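Local coordinates for Tv2483 (Treponema vincentii, PDB 6DET), which binds L-arginine with high selectivity and probably delivers it, as a lipoprotein, to an ABC transporter for uptake, at residues E25-W29 with D227-K233; P47-F51 with G60-D64; P118-K124 with S215-F221. One frame throughout, in Å; residues are numbered along the deposited sequence.

Contact 1: E25-W29 with D227-K233; sequences EDPSW and DASLVAK
With chi1 at 60°, S229 holds OG between its own backbone N and carbonyl carbon, facing the turn that opens helix 28-35; S28, at 57°, swings its OG across in the same way, and D26, at 79°, brings its carboxylate over the first turn of helix 228-243. The backbone N of S229 donates to D26 OD2 on its syn lone pair at 2.8 Å, while S229 OG gives its proton to D26 O from above the carbonyl plane. S229 OG also accepts the N-H of W29, almost straight, with W29 N 3.1 Å from S229 OG. In the reverse sense, L230 N donates to S28 OG at 2.9 Å. S28 N to D26 OD1 makes an Asx turn, and S28 OG adds a second bond to D26 OD1 at 2.6 Å. D26 and S28 thus accept amides of the first turn of helix 228-243, and S229 OG in return accepts the W29 amide of helix 28-35, at the surface of this family 3 solute-binding fold. D26 OD1 and D227 OD1 lie 4.4 Å apart, with a water reaching both; D227 also forms a salt bridge to R224. Farther along, K233 bends at chi2 and lays its chain over the W29 indole, CG sitting 3.8 Å from the centroid of the six-membered ring, while L230 CD1 meets the ring edge near CE3.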
# COMPACT_ATOMS: atom_id res chain seq x y z
N GLU A 25 -6.04 -9.71 -28.50
CA GLU A 25 -5.94 -9.14 -27.16
C GLU A 25 -6.97 -8.03 -26.92
O GLU A 25 -7.42 -7.34 -27.85
CB GLU A 25 -4.54 -8.57 -26.94
CG GLU A 25 -3.43 -9.62 -26.82
CD GLU A 25 -2.08 -9.10 -27.29
OE1 GLU A 25 -1.19 -8.90 -26.44
OE2 GLU A 25 -1.92 -8.88 -28.51
N ASP A 26 -7.32 -7.85 -25.66
CA ASP A 26 -8.07 -6.66 -25.27
C ASP A 26 -7.21 -5.42 -25.51
O ASP A 26 -5.97 -5.50 -25.49
CB ASP A 26 -8.51 -6.75 -23.81
CG ASP A 26 -7.39 -6.42 -22.86
OD1 ASP A 26 -7.24 -5.21 -22.54
OD2 ASP A 26 -6.68 -7.36 -22.41
N PRO A 27 -7.82 -4.26 -25.76
CA PRO A 27 -7.05 -3.08 -26.17
C PRO A 27 -6.37 -2.30 -25.04
O PRO A 27 -5.95 -1.17 -25.28
CB PRO A 27 -8.11 -2.21 -26.85
CG PRO A 27 -9.34 -2.55 -26.11
CD PRO A 27 -9.27 -4.01 -25.80
N SER A 28 -6.22 -2.86 -23.84
CA SER A 28 -5.76 -2.01 -22.74
C SER A 28 -4.30 -1.60 -22.92
O SER A 28 -3.94 -0.45 -22.66
CB SER A 28 -5.98 -2.70 -21.38
OG SER A 28 -5.34 -3.98 -21.27
N TRP A 29 -3.44 -2.52 -23.38
CA TRP A 29 -2.07 -2.11 -23.70
C TRP A 29 -2.05 -1.13 -24.86
O TRP A 29 -1.39 -0.09 -24.81
CB TRP A 29 -1.18 -3.32 -23.98
CG TRP A 29 0.12 -2.89 -24.61
CD1 TRP A 29 0.56 -3.22 -25.86
CD2 TRP A 29 1.09 -2.00 -24.06
NE1 TRP A 29 1.77 -2.62 -26.11
CE2 TRP A 29 2.12 -1.86 -25.02
CE3 TRP A 29 1.21 -1.32 -22.84
CZ2 TRP A 29 3.24 -1.07 -24.80
CZ3 TRP A 29 2.33 -0.53 -22.63
CH2 TRP A 29 3.33 -0.42 -23.61
N ASP A 227 -8.40 -5.45 -18.09
CA ASP A 227 -7.19 -4.94 -18.77
C ASP A 227 -6.05 -5.96 -18.69
O ASP A 227 -4.95 -5.70 -18.20
CB ASP A 227 -6.80 -3.59 -18.19
CG ASP A 227 -7.72 -2.45 -18.62
OD1 ASP A 227 -8.78 -2.73 -19.23
OD2 ASP A 227 -7.38 -1.26 -18.35
N ALA A 228 -6.30 -7.13 -19.27
CA ALA A 228 -5.34 -8.23 -19.21
C ALA A 228 -4.06 -7.94 -20.01
O ALA A 228 -2.96 -8.23 -19.54
CB ALA A 228 -6.01 -9.50 -19.69
N SER A 229 -4.17 -7.36 -21.21
CA SER A 229 -2.96 -7.12 -22.01
C SER A 229 -2.07 -6.06 -21.37
O SER A 229 -0.83 -6.15 -21.42
CB SER A 229 -3.34 -6.72 -23.44
OG SER A 229 -4.14 -5.53 -23.40
N LEU A 230 -2.67 -5.02 -20.78
CA LEU A 230 -1.88 -4.03 -20.06
C LEU A 230 -1.13 -4.68 -18.90
O LEU A 230 0.07 -4.46 -18.73
CB LEU A 230 -2.78 -2.90 -19.55
CG LEU A 230 -2.09 -1.84 -18.67
CD1 LEU A 230 -0.92 -1.22 -19.41
CD2 LEU A 230 -3.09 -0.73 -18.24
N VAL A 231 -1.82 -5.50 -18.12
CA VAL A 231 -1.19 -6.10 -16.95
C VAL A 231 -0.10 -7.07 -17.39
O VAL A 231 0.99 -7.11 -16.79
CB VAL A 231 -2.24 -6.78 -16.05
CG1 VAL A 231 -1.57 -7.67 -14.97
CG2 VAL A 231 -3.13 -5.76 -15.40
N ALA A 232 -0.35 -7.86 -18.44
CA ALA A 232 0.67 -8.79 -18.94
C ALA A 232 1.93 -8.05 -19.38
O ALA A 232 3.05 -8.52 -19.13
CB ALA A 232 0.12 -9.62 -20.10
N LYS A 233 1.77 -6.92 -20.08
CA LYS A 233 2.94 -6.15 -20.50
C LYS A 233 3.72 -5.67 -19.30
O LYS A 233 4.95 -5.79 -19.24
CB LYS A 233 2.49 -4.94 -21.35
CG LYS A 233 3.56 -4.43 -22.29
CD LYS A 233 3.59 -5.30 -23.51
CE LYS A 233 4.67 -4.92 -24.46
NZ LYS A 233 4.66 -5.87 -25.59
O HOH W 1 -9.60 -3.89 -21.74

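Contact 2: P47-F51 with G60-D64; sequences PILSF and GYDID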
# COMPACT_ATOMS: atom_id res chain seq x y z
N PRO A 47 4.77 6.87 3.63
CA PRO A 47 6.24 6.83 3.78
C PRO A 47 6.87 5.67 3.02
O PRO A 47 6.27 4.61 2.84
CB PRO A 47 6.44 6.68 5.30
CG PRO A 47 5.18 7.29 5.92
CD PRO A 47 4.08 6.85 4.94
N ILE A 48 8.11 5.90 2.56
CA ILE A 48 8.91 4.95 1.76
C ILE A 48 8.35 4.65 0.37
O ILE A 48 9.10 4.66 -0.62
CB ILE A 48 9.13 3.64 2.54
CG1 ILE A 48 9.50 3.95 4.01
CG2 ILE A 48 10.22 2.84 1.87
CD1 ILE A 48 9.91 2.72 4.86
N LEU A 49 7.04 4.36 0.25
CA LEU A 49 6.49 3.91 -1.04
C LEU A 49 6.18 5.06 -2.00
O LEU A 49 6.43 4.95 -3.20
CB LEU A 49 5.21 3.11 -0.78
CG LEU A 49 5.33 1.83 0.08
CD1 LEU A 49 3.96 1.16 0.16
CD2 LEU A 49 6.38 0.89 -0.50
N SER A 50 5.59 6.16 -1.50
CA SER A 50 5.16 7.26 -2.36
C SER A 50 4.81 8.45 -1.49
O SER A 50 3.68 8.54 -1.01
CB SER A 50 3.94 6.90 -3.22
OG SER A 50 2.87 6.42 -2.43
N PHE A 51 5.79 9.33 -1.30
CA PHE A 51 5.67 10.46 -0.38
C PHE A 51 6.37 11.66 -1.01
O PHE A 51 7.02 11.56 -2.05
CB PHE A 51 6.26 10.12 0.99
CG PHE A 51 7.74 9.92 0.97
CD1 PHE A 51 8.28 8.68 0.62
CD2 PHE A 51 8.61 10.95 1.29
CE1 PHE A 51 9.66 8.50 0.57
CE2 PHE A 51 9.98 10.77 1.26
CZ PHE A 51 10.51 9.53 0.90
N GLY A 60 9.79 7.48 -3.95
CA GLY A 60 9.59 6.30 -3.14
C GLY A 60 9.79 5.04 -3.94
O GLY A 60 10.09 5.08 -5.14
N TYR A 61 9.64 3.92 -3.24
CA TYR A 61 9.87 2.60 -3.84
C TYR A 61 8.95 2.38 -5.03
O TYR A 61 9.39 1.93 -6.09
CB TYR A 61 9.64 1.54 -2.78
CG TYR A 61 9.96 0.12 -3.20
CD1 TYR A 61 11.24 -0.23 -3.61
CD2 TYR A 61 8.99 -0.87 -3.11
CE1 TYR A 61 11.55 -1.57 -3.96
CE2 TYR A 61 9.30 -2.19 -3.43
CZ TYR A 61 10.58 -2.52 -3.85
OH TYR A 61 10.92 -3.81 -4.18
N ASP A 62 7.64 2.65 -4.85
CA ASP A 62 6.68 2.44 -5.93
C ASP A 62 6.96 3.38 -7.08
O ASP A 62 6.78 3.03 -8.24
CB ASP A 62 5.24 2.67 -5.45
CG ASP A 62 4.70 1.57 -4.56
OD1 ASP A 62 5.39 0.55 -4.32
OD2 ASP A 62 3.54 1.73 -4.11
N ILE A 63 7.42 4.59 -6.76
CA ILE A 63 7.71 5.58 -7.79
C ILE A 63 8.92 5.15 -8.60
O ILE A 63 8.94 5.28 -9.83
CB ILE A 63 7.93 6.95 -7.12
CG1 ILE A 63 6.82 7.27 -6.11
CG2 ILE A 63 8.07 8.03 -8.16
CD1 ILE A 63 5.43 7.31 -6.68
N ASP A 64 9.96 4.64 -7.93
CA ASP A 64 11.14 4.21 -8.67
C ASP A 64 10.78 3.05 -9.60
O ASP A 64 11.22 3.01 -10.75
CB ASP A 64 12.25 3.81 -7.70
CG ASP A 64 12.99 5.01 -7.12
OD1 ASP A 64 12.81 6.13 -7.61
OD2 ASP A 64 13.77 4.80 -6.18
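G60 packs against the carbonyls of I48 and L49, its CA 3.0 Å from I48 O and also in a C-H...O contact with L49 O. It is the N-cap residue of helix 61-73, and its backbone is extended with positive phi, a region that glycine readily adopts and that lets its CA come close to both carbonyl oxygens. Y61 follows, sending its backbone N-H to I48 O at 2.8 Å, in the carbonyl plane and fairly straight at 160°. Its CB packs against L49 CD2 at 4.0 Å, while chi1 of -174° sets the ring anti to the backbone N and carries it on toward F255, which it meets edge-to-face. The next amide, that of D62, donates to L49 O at 3.1 Å, on a lone pair but more bent. Two successive loop carbonyls thus accept the two amides at the start of the helix, joining the loop after strand 37-42 to the helix beyond the small 51-52/58-59 hairpin. L49 lies close to the bound arginine, with its side chain about 6 Å away. The D62 side chain crosses that of L49 obliquely, D62 OD1 4.0 Å from L49 CD2, and its buried oxygens are satisfied by Y119 OH and the backbone N of G102. I63 then turns its CD1 against S50 CB at 3.8 Å, while the S50 hydroxyl is engaged with S101 and S43.

Contact 3: P118-K124 with S215-F221; sequences PYLQNAK and STEYYTF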
# COMPACT_ATOMS: atom_id res chain seq x y z
N PRO A 118 2.25 -10.24 -6.93
CA PRO A 118 2.67 -9.45 -5.76
C PRO A 118 4.15 -9.13 -5.73
O PRO A 118 5.00 -9.92 -6.15
CB PRO A 118 2.28 -10.36 -4.59
CG PRO A 118 1.12 -11.12 -5.09
CD PRO A 118 1.32 -11.32 -6.57
N TYR A 119 4.48 -7.95 -5.18
CA TYR A 119 5.85 -7.48 -5.21
C TYR A 119 6.44 -7.27 -3.81
O TYR A 119 7.67 -7.21 -3.70
CB TYR A 119 5.95 -6.19 -6.06
CG TYR A 119 5.37 -4.92 -5.42
CD1 TYR A 119 3.97 -4.75 -5.29
CD2 TYR A 119 6.19 -3.88 -5.03
CE1 TYR A 119 3.43 -3.58 -4.71
CE2 TYR A 119 5.66 -2.70 -4.45
CZ TYR A 119 4.29 -2.57 -4.30
OH TYR A 119 3.77 -1.42 -3.73
N LEU A 120 5.61 -7.21 -2.76
CA LEU A 120 6.07 -7.12 -1.38
C LEU A 120 5.13 -7.90 -0.48
O LEU A 120 3.94 -8.03 -0.80
CB LEU A 120 6.11 -5.67 -0.85
CG LEU A 120 7.16 -4.70 -1.41
CD1 LEU A 120 6.90 -3.27 -0.95
CD2 LEU A 120 8.56 -5.20 -0.99
N GLN A 121 5.67 -8.42 0.64
CA GLN A 121 4.84 -8.89 1.75
C GLN A 121 4.58 -7.73 2.70
O GLN A 121 5.38 -6.80 2.80
CB GLN A 121 5.52 -10.01 2.55
CG GLN A 121 5.46 -11.33 1.90
CD GLN A 121 6.09 -12.35 2.80
OE1 GLN A 121 7.29 -12.34 2.98
NE2 GLN A 121 5.26 -13.17 3.44
N ASN A 122 3.45 -7.80 3.38
CA ASN A 122 3.12 -6.80 4.38
C ASN A 122 2.34 -7.48 5.49
O ASN A 122 1.86 -8.61 5.36
CB ASN A 122 2.30 -5.66 3.77
CG ASN A 122 1.90 -4.64 4.80
OD1 ASN A 122 2.77 -3.99 5.41
ND2 ASN A 122 0.59 -4.49 5.00
N ALA A 123 2.26 -6.77 6.61
CA ALA A 123 1.42 -7.18 7.72
C ALA A 123 0.81 -5.92 8.30
O ALA A 123 1.46 -4.88 8.33
CB ALA A 123 2.22 -7.90 8.79
N LYS A 124 -0.44 -6.02 8.72
CA LYS A 124 -1.06 -4.96 9.50
C LYS A 124 -0.68 -5.19 10.96
O LYS A 124 -0.80 -6.30 11.47
CB LYS A 124 -2.56 -4.98 9.33
CG LYS A 124 -2.97 -4.27 8.01
CD LYS A 124 -4.44 -4.32 7.73
CE LYS A 124 -4.79 -3.57 6.45
NZ LYS A 124 -3.75 -3.67 5.39
N SER A 215 -2.79 -9.23 10.47
CA SER A 215 -2.95 -9.74 9.12
C SER A 215 -1.58 -10.05 8.55
O SER A 215 -0.58 -9.45 8.94
CB SER A 215 -3.66 -8.73 8.22
OG SER A 215 -2.69 -7.84 7.72
N THR A 216 -1.56 -10.96 7.59
CA THR A 216 -0.39 -11.15 6.75
C THR A 216 -0.86 -11.06 5.31
O THR A 216 -1.91 -11.64 4.97
CB THR A 216 0.32 -12.48 7.06
OG1 THR A 216 1.33 -12.71 6.09
CG2 THR A 216 -0.65 -13.62 7.03
N GLU A 217 -0.14 -10.30 4.50
CA GLU A 217 -0.68 -9.79 3.24
C GLU A 217 0.41 -9.76 2.19
O GLU A 217 1.60 -9.87 2.49
CB GLU A 217 -1.23 -8.34 3.34
CG GLU A 217 -2.13 -8.04 4.46
CD GLU A 217 -2.50 -6.55 4.59
OE1 GLU A 217 -3.39 -6.27 5.42
OE2 GLU A 217 -1.89 -5.65 3.96
N TYR A 218 -0.04 -9.51 0.96
CA TYR A 218 0.80 -9.13 -0.15
C TYR A 218 0.34 -7.79 -0.71
O TYR A 218 -0.86 -7.49 -0.69
CB TYR A 218 0.75 -10.13 -1.29
CG TYR A 218 0.99 -11.53 -0.80
CD1 TYR A 218 2.28 -11.97 -0.53
CD2 TYR A 218 -0.06 -12.41 -0.59
CE1 TYR A 218 2.51 -13.25 -0.06
CE2 TYR A 218 0.16 -13.69 -0.14
CZ TYR A 218 1.44 -14.11 0.13
OH TYR A 218 1.66 -15.39 0.59
N TYR A 219 1.31 -7.01 -1.17
CA TYR A 219 1.06 -5.79 -1.91
C TYR A 219 1.08 -6.12 -3.40
O TYR A 219 1.83 -7.00 -3.83
CB TYR A 219 2.14 -4.74 -1.65
CG TYR A 219 2.03 -3.94 -0.34
CD1 TYR A 219 0.89 -3.95 0.43
CD2 TYR A 219 3.08 -3.12 0.02
CE1 TYR A 219 0.80 -3.11 1.60
CE2 TYR A 219 3.02 -2.31 1.15
CZ TYR A 219 1.89 -2.32 1.93
OH TYR A 219 1.83 -1.47 3.02
N THR A 220 0.30 -5.37 -4.16
CA THR A 220 0.22 -5.53 -5.61
C THR A 220 0.05 -4.14 -6.23
O THR A 220 0.04 -3.11 -5.53
CB THR A 220 -0.94 -6.47 -5.98
OG1 THR A 220 -0.97 -6.72 -7.39
CG2 THR A 220 -2.27 -5.90 -5.56
N PHE A 221 -0.09 -4.12 -7.56
CA PHE A 221 -0.55 -2.95 -8.28
C PHE A 221 -1.88 -3.33 -8.93
O PHE A 221 -1.97 -4.40 -9.55
CB PHE A 221 0.46 -2.49 -9.32
CG PHE A 221 1.82 -2.25 -8.78
CD1 PHE A 221 2.00 -1.41 -7.66
CD2 PHE A 221 2.92 -2.84 -9.34
CE1 PHE A 221 3.27 -1.21 -7.16
CE2 PHE A 221 4.18 -2.63 -8.84
CZ PHE A 221 4.35 -1.81 -7.75
O HOH W 2 1.16 -0.83 -4.43
O HOH W 3 2.42 -12.27 3.71
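Y219 and N122 lie on one face of an antiparallel strand pair, 120-129 with 215-223, that belongs to the large mixed sheet of this periplasmic-binding-protein-like fold. N122 and E217 form a hydrogen-bonded pair through both backbone amides, and Y219 N reaches L120 O at 2.8 Å. The buried face is dense. N122 CB sits over the face of the Y219 ring, 3.9 Å from its centroid, and L120 CD1 meets the ring edge; Y219 contacts the bound arginine, and its OH is hydrogen-bonded to D193. N122 ND2, with its acceptor in the amide plane, donates to E217 OE2 from above the carboxylate. Beside it, K124 kinks at chi4 (35°) to bring NZ to the syn lone pair of E217 OE1, a 2.6 Å salt bridge; K124 also pairs with D193, a setting likely to favour the charged forms. At the far end, the rings of Y119 and F221 form an offset stack, centroids 4.2 Å apart and planes at 30°. The opposite face, bearing Q121, Y218 and T216, is looser and more exposed: Q121 CG merely lies beside the Y218 ring, CE1 4.0 Å away. Here water takes over from direct side-chain bonds, one molecule accepting from Q121 NE2, lying 2.7 Å from T216 OG1 and donating to E217 O at 2.8 Å.

Contact 1 opens near the N terminus and closes 198 residues later, joining the start of helix 28-35 to that of helix 228-243; contacts 2 and 3 both fall within that long span. Contact 2 closes first, a short loop between the turn after strand 37-42 and helix 61-73. Contact 3 follows in series, bringing strand 120-129 back to strand 215-223, which leads directly into the helix of contact 1. Contacts 2 and 3 touch: the Y61 ring packs on L120 and Y119, and L49 packs on Y219 near the arginine. Contact 1 stands apart, its centre about 23 Å from that of contact 3.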